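Long-range contacts in putative fructose-aminoacid-6-phosphate deglycase (PDB 3EUA), which converts a range of fructosamine 6-phosphates to glucose 6-phosphate and a free amino acid: residues N204-I215 and P296-A307; L249-P257 and L276-T284. One frame throughout, in Å; residues are numbered along the deposited sequence.

Contact 1 of 2, residues N204-I215 and P296-A307; sequences NYGVAYSYSICI and PLVLNRVLRSYA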
loop_
_atom_site.group_PDB
_atom_site.type_symbol
_atom_site.label_atom_id
_atom_site.label_comp_id
_atom_site.label_asym_id
_atom_site.label_seq_id
_atom_site.Cartn_x
_atom_site.Cartn_y
_atom_site.Cartn_z
ATOM N N ASN A 204 -4.017 11.629 2.037
ATOM C CA ASN A 204 -4.106 11.524 3.491
ATOM C C ASN A 204 -3.842 10.113 4.012
ATOM O O ASN A 204 -3.729 9.913 5.233
ATOM C CB ASN A 204 -5.541 11.931 3.915
ATOM C CG ASN A 204 -6.030 13.150 3.170
ATOM O OD1 ASN A 204 -6.937 13.073 2.336
ATOM N ND2 ASN A 204 -5.353 14.252 3.371
ATOM N N TYR A 205 -3.769 9.117 3.117
ATOM C CA TYR A 205 -3.622 7.726 3.541
ATOM C C TYR A 205 -2.353 7.489 4.341
ATOM O O TYR A 205 -2.400 6.793 5.344
ATOM C CB TYR A 205 -3.748 6.726 2.370
ATOM C CG TYR A 205 -3.602 5.289 2.888
ATOM C CD1 TYR A 205 -4.636 4.692 3.595
ATOM C CD2 TYR A 205 -2.412 4.580 2.752
ATOM C CE1 TYR A 205 -4.524 3.436 4.115
ATOM C CE2 TYR A 205 -2.291 3.279 3.269
ATOM C CZ TYR A 205 -3.352 2.729 3.956
ATOM O OH TYR A 205 -3.247 1.476 4.501
ATOM N N GLY A 206 -1.229 8.088 3.960
ATOM C CA GLY A 206 0.027 7.898 4.724
ATOM C C GLY A 206 -0.052 8.437 6.152
ATOM O O GLY A 206 0.593 7.881 7.041
ATOM N N VAL A 207 -0.879 9.473 6.381
ATOM C CA VAL A 207 -1.093 10.047 7.724
ATOM C C VAL A 207 -1.769 9.018 8.630
ATOM O O VAL A 207 -1.364 8.844 9.791
ATOM C CB VAL A 207 -1.913 11.394 7.667
ATOM C CG1 VAL A 207 -2.202 11.950 9.036
ATOM C CG2 VAL A 207 -1.159 12.387 6.836
ATOM N N ALA A 208 -2.793 8.341 8.090
ATOM C CA ALA A 208 -3.494 7.278 8.777
ATOM C C ALA A 208 -2.529 6.114 9.021
ATOM O O ALA A 208 -2.437 5.556 10.137
ATOM C CB ALA A 208 -4.654 6.788 7.927
ATOM N N TYR A 209 -1.813 5.724 7.985
ATOM C CA TYR A 209 -0.861 4.605 8.104
ATOM C C TYR A 209 0.156 4.875 9.207
ATOM O O TYR A 209 0.408 4.014 10.081
ATOM C CB TYR A 209 -0.204 4.339 6.743
ATOM C CG TYR A 209 0.895 3.283 6.752
ATOM C CD1 TYR A 209 0.591 1.915 6.919
ATOM C CD2 TYR A 209 2.202 3.623 6.536
ATOM C CE1 TYR A 209 1.586 0.958 6.902
ATOM C CE2 TYR A 209 3.219 2.658 6.535
ATOM C CZ TYR A 209 2.901 1.334 6.701
ATOM O OH TYR A 209 3.919 0.373 6.721
ATOM N N SER A 210 0.751 6.068 9.188
ATOM C CA SER A 210 1.746 6.426 10.204
ATOM C C SER A 210 1.115 6.406 11.583
ATOM O O SER A 210 1.686 5.921 12.553
ATOM C CB SER A 210 2.296 7.827 9.918
ATOM O OG SER A 210 3.435 8.038 10.728
ATOM N N TYR A 211 -0.088 6.938 11.707
ATOM C CA TYR A 211 -0.706 6.948 13.050
ATOM C C TYR A 211 -0.881 5.538 13.532
ATOM O O TYR A 211 -0.686 5.247 14.720
ATOM C CB TYR A 211 -2.049 7.640 13.072
ATOM C CG TYR A 211 -2.391 8.224 14.420
ATOM C CD1 TYR A 211 -1.799 9.386 14.834
ATOM C CD2 TYR A 211 -3.306 7.638 15.246
ATOM C CE1 TYR A 211 -2.074 9.942 16.061
ATOM C CE2 TYR A 211 -3.620 8.208 16.488
ATOM C CZ TYR A 211 -2.997 9.369 16.869
ATOM O OH TYR A 211 -3.257 9.944 18.079
ATOM N N SER A 212 -1.278 4.647 12.629
ATOM C CA SER A 212 -1.479 3.243 12.994
ATOM C C SER A 212 -0.199 2.521 13.380
ATOM O O SER A 212 -0.095 1.949 14.485
ATOM C CB SER A 212 -2.155 2.446 11.855
ATOM O OG SER A 212 -3.528 2.826 11.688
ATOM N N ILE A 213 0.785 2.573 12.501
ATOM C CA ILE A 213 2.003 1.799 12.741
ATOM C C ILE A 213 3.016 2.414 13.718
ATOM O O ILE A 213 3.669 1.678 14.442
ATOM C CB ILE A 213 2.696 1.372 11.422
ATOM C CG1 ILE A 213 3.200 2.585 10.641
ATOM C CG2 ILE A 213 1.750 0.452 10.600
ATOM C CD1 ILE A 213 4.443 2.283 9.830
ATOM N N CYS A 214 3.080 3.743 13.748
ATOM C CA CYS A 214 3.986 4.506 14.603
ATOM C C CYS A 214 3.365 4.949 15.923
ATOM O O CYS A 214 3.789 4.524 16.966
ATOM C CB CYS A 214 4.509 5.709 13.843
ATOM S SG CYS A 214 5.471 5.202 12.393
ATOM N N ILE A 215 2.328 5.760 15.896
ATOM C CA ILE A 215 1.790 6.224 17.153
ATOM C C ILE A 215 1.133 5.102 17.947
ATOM O O ILE A 215 1.505 4.840 19.114
ATOM C CB ILE A 215 0.774 7.379 16.978
ATOM C CG1 ILE A 215 1.437 8.618 16.341
ATOM C CG2 ILE A 215 0.116 7.682 18.333
ATOM C CD1 ILE A 215 2.459 9.366 17.224
ATOM N N PRO A 296 -3.005 17.104 4.325
ATOM C CA PRO A 296 -2.477 15.995 5.148
ATOM C C PRO A 296 -1.448 16.408 6.215
ATOM O O PRO A 296 -1.333 15.742 7.272
ATOM C CB PRO A 296 -1.817 15.059 4.137
ATOM C CG PRO A 296 -2.092 15.559 2.789
ATOM C CD PRO A 296 -2.792 16.892 2.880
ATOM N N LEU A 297 -0.663 17.445 5.914
ATOM C CA LEU A 297 0.330 17.973 6.878
ATOM C C LEU A 297 -0.370 18.505 8.109
ATOM O O LEU A 297 0.060 18.257 9.246
ATOM C CB LEU A 297 1.197 19.062 6.290
ATOM C CG LEU A 297 2.269 18.617 5.317
ATOM C CD1 LEU A 297 1.733 17.710 4.187
ATOM C CD2 LEU A 297 2.930 19.846 4.738
ATOM N N VAL A 298 -1.460 19.203 7.903
ATOM C CA VAL A 298 -2.237 19.739 9.022
ATOM C C VAL A 298 -2.891 18.622 9.833
ATOM O O VAL A 298 -2.872 18.642 11.048
ATOM C CB VAL A 298 -3.350 20.667 8.525
ATOM C CG1 VAL A 298 -4.012 21.305 9.731
ATOM C CG2 VAL A 298 -2.762 21.761 7.615
ATOM N N LEU A 299 -3.488 17.652 9.135
ATOM C CA LEU A 299 -4.135 16.509 9.786
ATOM C C LEU A 299 -3.096 15.760 10.634
ATOM O O LEU A 299 -3.343 15.407 11.800
ATOM C CB LEU A 299 -4.827 15.614 8.734
ATOM C CG LEU A 299 -6.136 16.125 8.070
ATOM C CD1 LEU A 299 -6.507 15.362 6.781
ATOM C CD2 LEU A 299 -7.273 16.046 9.128
ATOM N N ASN A 300 -1.916 15.581 10.068
ATOM C CA ASN A 300 -0.839 14.934 10.777
ATOM C C ASN A 300 -0.412 15.672 12.046
ATOM O O ASN A 300 -0.119 15.032 13.076
ATOM C CB ASN A 300 0.383 14.808 9.885
ATOM C CG ASN A 300 1.466 14.026 10.534
ATOM O OD1 ASN A 300 1.262 12.869 10.856
ATOM N ND2 ASN A 300 2.659 14.628 10.689
ATOM N N ARG A 301 -0.330 16.999 11.958
ATOM C CA ARG A 301 0.072 17.810 13.112
ATOM C C ARG A 301 -0.967 17.731 14.222
ATOM O O ARG A 301 -0.643 17.611 15.390
ATOM C CB ARG A 301 0.272 19.263 12.702
ATOM C CG ARG A 301 0.714 20.209 13.846
ATOM C CD ARG A 301 2.094 19.788 14.440
ATOM N NE ARG A 301 2.422 20.465 15.691
ATOM C CZ ARG A 301 2.072 20.042 16.905
ATOM N NH1 ARG A 301 1.359 18.948 17.089
ATOM N NH2 ARG A 301 2.442 20.731 17.963
ATOM N N VAL A 302 -2.246 17.805 13.856
ATOM C CA VAL A 302 -3.324 17.709 14.858
ATOM C C VAL A 302 -3.289 16.356 15.558
ATOM O O VAL A 302 -3.402 16.275 16.791
ATOM C CB VAL A 302 -4.683 17.930 14.212
ATOM C CG1 VAL A 302 -5.815 17.570 15.170
ATOM C CG2 VAL A 302 -4.781 19.397 13.712
ATOM N N LEU A 303 -3.093 15.292 14.776
ATOM C CA LEU A 303 -3.011 13.929 15.305
ATOM C C LEU A 303 -1.880 13.780 16.314
ATOM O O LEU A 303 -2.012 13.037 17.278
ATOM C CB LEU A 303 -2.861 12.914 14.178
ATOM C CG LEU A 303 -4.132 12.536 13.422
ATOM C CD1 LEU A 303 -3.759 11.694 12.241
ATOM C CD2 LEU A 303 -5.135 11.818 14.358
ATOM N N ARG A 304 -0.791 14.515 16.124
ATOM C CA ARG A 304 0.289 14.460 17.091
ATOM C C ARG A 304 -0.188 14.969 18.448
ATOM O O ARG A 304 0.258 14.459 19.450
ATOM C CB ARG A 304 1.496 15.278 16.665
ATOM C CG ARG A 304 2.742 15.045 17.549
ATOM C CD ARG A 304 3.424 13.810 17.100
ATOM N NE ARG A 304 4.545 13.394 17.932
ATOM C CZ ARG A 304 5.413 12.435 17.581
ATOM N NH1 ARG A 304 6.412 12.114 18.398
ATOM N NH2 ARG A 304 5.315 11.814 16.401
ATOM N N SER A 305 -1.068 15.970 18.497
ATOM C CA SER A 305 -1.560 16.477 19.772
ATOM C C SER A 305 -2.460 15.429 20.438
ATOM O O SER A 305 -2.483 15.307 21.663
ATOM C CB SER A 305 -2.262 17.825 19.581
ATOM O OG SER A 305 -3.449 17.694 18.830
ATOM N N TYR A 306 -3.178 14.651 19.617
ATOM C CA TYR A 306 -4.031 13.580 20.114
ATOM C C TYR A 306 -3.139 12.510 20.736
ATOM O O TYR A 306 -3.454 12.000 21.808
ATOM C CB TYR A 306 -4.903 12.979 19.004
ATOM C CG TYR A 306 -6.166 13.746 18.613
ATOM C CD1 TYR A 306 -6.127 15.089 18.257
ATOM C CD2 TYR A 306 -7.401 13.089 18.536
ATOM C CE1 TYR A 306 -7.277 15.771 17.880
ATOM C CE2 TYR A 306 -8.553 13.758 18.154
ATOM C CZ TYR A 306 -8.492 15.096 17.823
ATOM O OH TYR A 306 -9.654 15.753 17.444
ATOM N N ALA A 307 -2.031 12.199 20.067
ATOM C CA ALA A 307 -1.050 11.210 20.544
ATOM C C ALA A 307 -0.457 11.603 21.893
ATOM O O ALA A 307 -0.347 10.768 22.786
ATOM C CB ALA A 307 0.062 11.016 19.496
#
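V207 and Y211 of helix 205-220 and L303 of helix 288-313 form the centre of a near-parallel helix pair in the second SIS domain, the two short axes passing 9.5 Å apart at a crossing angle of -21°. V207 is a knob in a hole made by P296, L299, N300 and L303. Its two methyls divide the work: CG1, anti to the backbone N (chi1 177°), meets L303 CD1 at 3.6 Å and the backbone of N300, whereas CG2 rests on P296, 3.9 Å from its CB. One turn on, Y211 reaches across with its ring. L303 CD2 stands over one face, 4.1 Å from the ring centroid and 15° off the normal, a CH-pi contact; I215 CB, from the same helix as the tyrosine, lies against the opposite face, so the ring is held between the two. Y138 of helix 137-153 touches both V207 and N300. Towards the C-terminal ends of the two segments, I215 sets CG2 3.5 Å from A307 CB, and its CD1 lies over a face of the R304 guanidinium. The phenol of Y211 ends beside the last turn of the 296-307 segment, where OH gives a weak hydrogen bond of 3.4 Å to L303 O.

Contact 2 of 2, residues L249-P257 and L276-T284; sequences LLGLDETRP and LDAASYDFT
R256 grips D277 end-on in a two-pronged salt bridge: NH1 donates to OD1 at 2.8 Å and NH2 to OD2 at 3.1 Å. Both oxygens are met on their syn sides but from out of the carboxylate plane, the two planar groups being turned 31° apart. An extended side chain, with CG anti to the backbone N (chi1 -180°), carries the guanidinium across to the carboxylate. NH1 also donates to G251 O at 2.8 Å, and NE pairs with E260, which should help fix the rotation of the group. On the aspartate, OD1 additionally accepts from A279 N in an Asx turn; that donor and R256 NH1 approach from opposite faces of the carboxylate plane.

Next to this bridge, L250 N donates to L276 O (2.9 Å) and A278 N to L250 O (2.8 Å), joining parallel strands 246-250 and 273-277. With helix 256-269 between them in sequence they make a beta-alpha-beta unit, and the salt bridge ties R256, which follows the first strand, to D277, the last residue of strand 273-277. On one face of the sheet L249 and L276 lie side by side, CD2 of the former 3.7 Å from CB of the latter. Beyond the strand ends, L252 packs CG on A278 CB, and its CD1 stands over the centre of the F283 ring in a CH-pi contact, 3.6 Å from the centroid and 11° off the normal.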
loop_
_atom_site.group_PDB
_atom_site.type_symbol
_atom_site.label_atom_id
_atom_site.label_comp_id
_atom_site.label_asym_id
_atom_site.label_seq_id
_atom_site.Cartn_x
_atom_site.Cartn_y
_atom_site.Cartn_z
ATOM N N LEU A 249 -10.175 10.356 8.822
ATOM C CA LEU A 249 -9.629 11.603 8.318
ATOM C C LEU A 249 -10.281 12.023 7.020
ATOM O O LEU A 249 -10.449 11.220 6.123
ATOM C CB LEU A 249 -8.134 11.479 8.045
ATOM C CG LEU A 249 -7.290 10.964 9.200
ATOM C CD1 LEU A 249 -5.839 10.804 8.707
ATOM C CD2 LEU A 249 -7.421 11.828 10.457
ATOM N N LEU A 250 -10.663 13.278 6.936
ATOM C CA LEU A 250 -11.250 13.805 5.723
ATOM C C LEU A 250 -10.347 14.935 5.284
ATOM O O LEU A 250 -10.125 15.892 6.030
ATOM C CB LEU A 250 -12.692 14.264 5.911
ATOM C CG LEU A 250 -13.686 13.162 6.267
ATOM C CD1 LEU A 250 -13.815 13.063 7.813
ATOM C CD2 LEU A 250 -14.987 13.478 5.598
ATOM N N GLY A 251 -9.803 14.807 4.077
ATOM C CA GLY A 251 -8.886 15.795 3.534
ATOM C C GLY A 251 -9.569 16.729 2.572
ATOM O O GLY A 251 -10.795 16.833 2.554
ATOM N N LEU A 252 -8.760 17.390 1.769
ATOM C CA LEU A 252 -9.254 18.371 0.799
ATOM C C LEU A 252 -8.832 18.021 -0.641
ATOM O O LEU A 252 -8.890 18.863 -1.570
ATOM C CB LEU A 252 -8.721 19.769 1.163
ATOM C CG LEU A 252 -9.122 20.356 2.526
ATOM C CD1 LEU A 252 -8.371 21.634 2.819
ATOM C CD2 LEU A 252 -10.643 20.583 2.611
ATOM N N ASP A 253 -8.391 16.792 -0.837
ATOM C CA ASP A 253 -7.975 16.375 -2.175
ATOM C C ASP A 253 -9.184 15.813 -2.942
ATOM O O ASP A 253 -10.332 15.785 -2.450
ATOM C CB ASP A 253 -6.702 15.453 -2.182
ATOM C CG ASP A 253 -6.918 14.023 -1.625
ATOM O OD1 ASP A 253 -8.052 13.477 -1.649
ATOM O OD2 ASP A 253 -5.905 13.420 -1.168
ATOM N N GLU A 254 -8.907 15.383 -4.160
ATOM C CA GLU A 254 -9.912 14.861 -5.041
ATOM C C GLU A 254 -10.620 13.617 -4.524
ATOM O O GLU A 254 -11.695 13.321 -4.996
ATOM C CB GLU A 254 -9.297 14.525 -6.417
ATOM C CG GLU A 254 -8.764 15.676 -7.280
ATOM C CD GLU A 254 -7.465 16.314 -6.803
ATOM O OE1 GLU A 254 -6.908 15.870 -5.777
ATOM O OE2 GLU A 254 -7.003 17.267 -7.475
ATOM N N THR A 255 -10.015 12.899 -3.571
ATOM C CA THR A 255 -10.562 11.668 -3.035
ATOM C C THR A 255 -11.429 11.862 -1.805
ATOM O O THR A 255 -11.950 10.886 -1.278
ATOM C CB THR A 255 -9.431 10.640 -2.722
ATOM O OG1 THR A 255 -8.762 10.959 -1.490
ATOM C CG2 THR A 255 -8.419 10.577 -3.858
ATOM N N ARG A 256 -11.633 13.100 -1.369
ATOM C CA ARG A 256 -12.489 13.360 -0.224
ATOM C C ARG A 256 -13.869 12.639 -0.309
ATOM O O ARG A 256 -14.373 12.173 0.723
ATOM C CB ARG A 256 -12.690 14.849 -0.051
ATOM C CG ARG A 256 -13.566 15.210 1.127
ATOM C CD ARG A 256 -13.841 16.661 1.102
ATOM N NE ARG A 256 -14.796 17.008 2.134
ATOM C CZ ARG A 256 -14.493 17.235 3.402
ATOM N NH1 ARG A 256 -13.231 17.198 3.854
ATOM N NH2 ARG A 256 -15.479 17.554 4.223
ATOM N N PRO A 257 -14.504 12.560 -1.515
ATOM C CA PRO A 257 -15.764 11.795 -1.548
ATOM C C PRO A 257 -15.664 10.369 -0.985
ATOM O O PRO A 257 -16.652 9.865 -0.434
ATOM C CB PRO A 257 -16.092 11.746 -3.037
ATOM C CG PRO A 257 -15.445 13.001 -3.597
ATOM C CD PRO A 257 -14.186 13.132 -2.846
ATOM N N LEU A 276 -11.469 13.755 12.099
ATOM C CA LEU A 276 -10.657 14.961 11.864
ATOM C C LEU A 276 -10.939 15.368 10.451
ATOM O O LEU A 276 -10.580 14.648 9.504
ATOM C CB LEU A 276 -9.147 14.708 12.019
ATOM C CG LEU A 276 -8.614 14.592 13.436
ATOM C CD1 LEU A 276 -9.061 13.279 14.065
ATOM C CD2 LEU A 276 -7.093 14.714 13.351
ATOM N N ASP A 277 -11.616 16.498 10.295
ATOM C CA ASP A 277 -11.991 16.979 8.966
ATOM C C ASP A 277 -11.233 18.260 8.664
ATOM O O ASP A 277 -11.447 19.289 9.321
ATOM C CB ASP A 277 -13.516 17.208 8.896
ATOM C CG ASP A 277 -14.017 17.630 7.494
ATOM O OD1 ASP A 277 -13.218 17.944 6.577
ATOM O OD2 ASP A 277 -15.253 17.660 7.309
ATOM N N ALA A 278 -10.351 18.195 7.666
ATOM C CA ALA A 278 -9.535 19.323 7.246
ATOM C C ALA A 278 -10.378 20.531 6.805
ATOM O O ALA A 278 -9.932 21.670 6.847
ATOM C CB ALA A 278 -8.614 18.902 6.115
ATOM N N ALA A 279 -11.589 20.266 6.353
ATOM C CA ALA A 279 -12.482 21.348 5.952
ATOM C C ALA A 279 -12.849 22.246 7.133
ATOM O O ALA A 279 -13.239 23.402 6.916
ATOM C CB ALA A 279 -13.706 20.787 5.266
ATOM N N SER A 280 -12.702 21.748 8.369
ATOM C CA SER A 280 -12.993 22.534 9.576
ATOM C C SER A 280 -11.835 23.463 9.956
ATOM O O SER A 280 -11.999 24.266 10.857
ATOM C CB SER A 280 -13.370 21.616 10.740
ATOM O OG SER A 280 -12.272 20.833 11.166
ATOM N N TYR A 281 -10.683 23.348 9.284
ATOM C CA TYR A 281 -9.534 24.195 9.545
ATOM C C TYR A 281 -9.534 25.374 8.588
ATOM O O TYR A 281 -10.315 25.410 7.632
ATOM C CB TYR A 281 -8.219 23.381 9.472
ATOM C CG TYR A 281 -8.251 22.106 10.291
ATOM C CD1 TYR A 281 -8.845 22.069 11.556
ATOM C CD2 TYR A 281 -7.644 20.954 9.831
ATOM C CE1 TYR A 281 -8.882 20.898 12.309
ATOM C CE2 TYR A 281 -7.661 19.758 10.596
ATOM C CZ TYR A 281 -8.282 19.745 11.822
ATOM O OH TYR A 281 -8.305 18.592 12.558
ATOM N N ASP A 282 -8.652 26.342 8.836
ATOM C CA ASP A 282 -8.583 27.568 8.032
ATOM C C ASP A 282 -7.520 27.529 6.940
ATOM O O ASP A 282 -6.353 27.773 7.214
ATOM C CB ASP A 282 -8.323 28.731 8.992
ATOM C CG ASP A 282 -8.275 30.077 8.301
ATOM O OD1 ASP A 282 -8.417 30.122 7.058
ATOM O OD2 ASP A 282 -8.084 31.096 9.014
ATOM N N PHE A 283 -7.939 27.248 5.712
ATOM C CA PHE A 283 -7.058 27.218 4.550
ATOM C C PHE A 283 -7.293 28.421 3.656
ATOM O O PHE A 283 -6.946 28.396 2.490
ATOM C CB PHE A 283 -7.286 25.921 3.754
ATOM C CG PHE A 283 -6.717 24.674 4.427
ATOM C CD1 PHE A 283 -7.435 23.999 5.406
ATOM C CD2 PHE A 283 -5.492 24.173 4.045
ATOM C CE1 PHE A 283 -6.905 22.870 6.013
ATOM C CE2 PHE A 283 -4.965 23.056 4.642
ATOM C CZ PHE A 283 -5.663 22.407 5.627
ATOM N N THR A 284 -7.850 29.497 4.209
ATOM C CA THR A 284 -8.165 30.691 3.436
ATOM C C THR A 284 -6.942 31.407 2.834
ATOM O O THR A 284 -7.091 32.107 1.821
ATOM C CB THR A 284 -9.035 31.700 4.312
ATOM O OG1 THR A 284 -8.284 32.191 5.425
ATOM C CG2 THR A 284 -10.306 31.023 4.858
#

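How the contacts relate
Contact 2 is nested within the chain loop that contact 1 closes, and their centres lie 14 Å apart within the second SIS domain. They meet chiefly through helix 288-313, which follows strand 273-277 in sequence and packs against it: V302 CG1 lies 3.6 Å from L276 CD2, and V298 CG2 touches F283 CZ at the same distance of 3.6 Å. L276 and L303 are in contact too, so residues from both pairings share one apolar layer between sheet and helix. At the N-terminal end of the 204-215 segment, N204 packs on G251 and D253. A segment of each contact also reaches the second subunit: Y209 hydrogen-bonds E231 of that subunit, and E254 O accepts from its Q66.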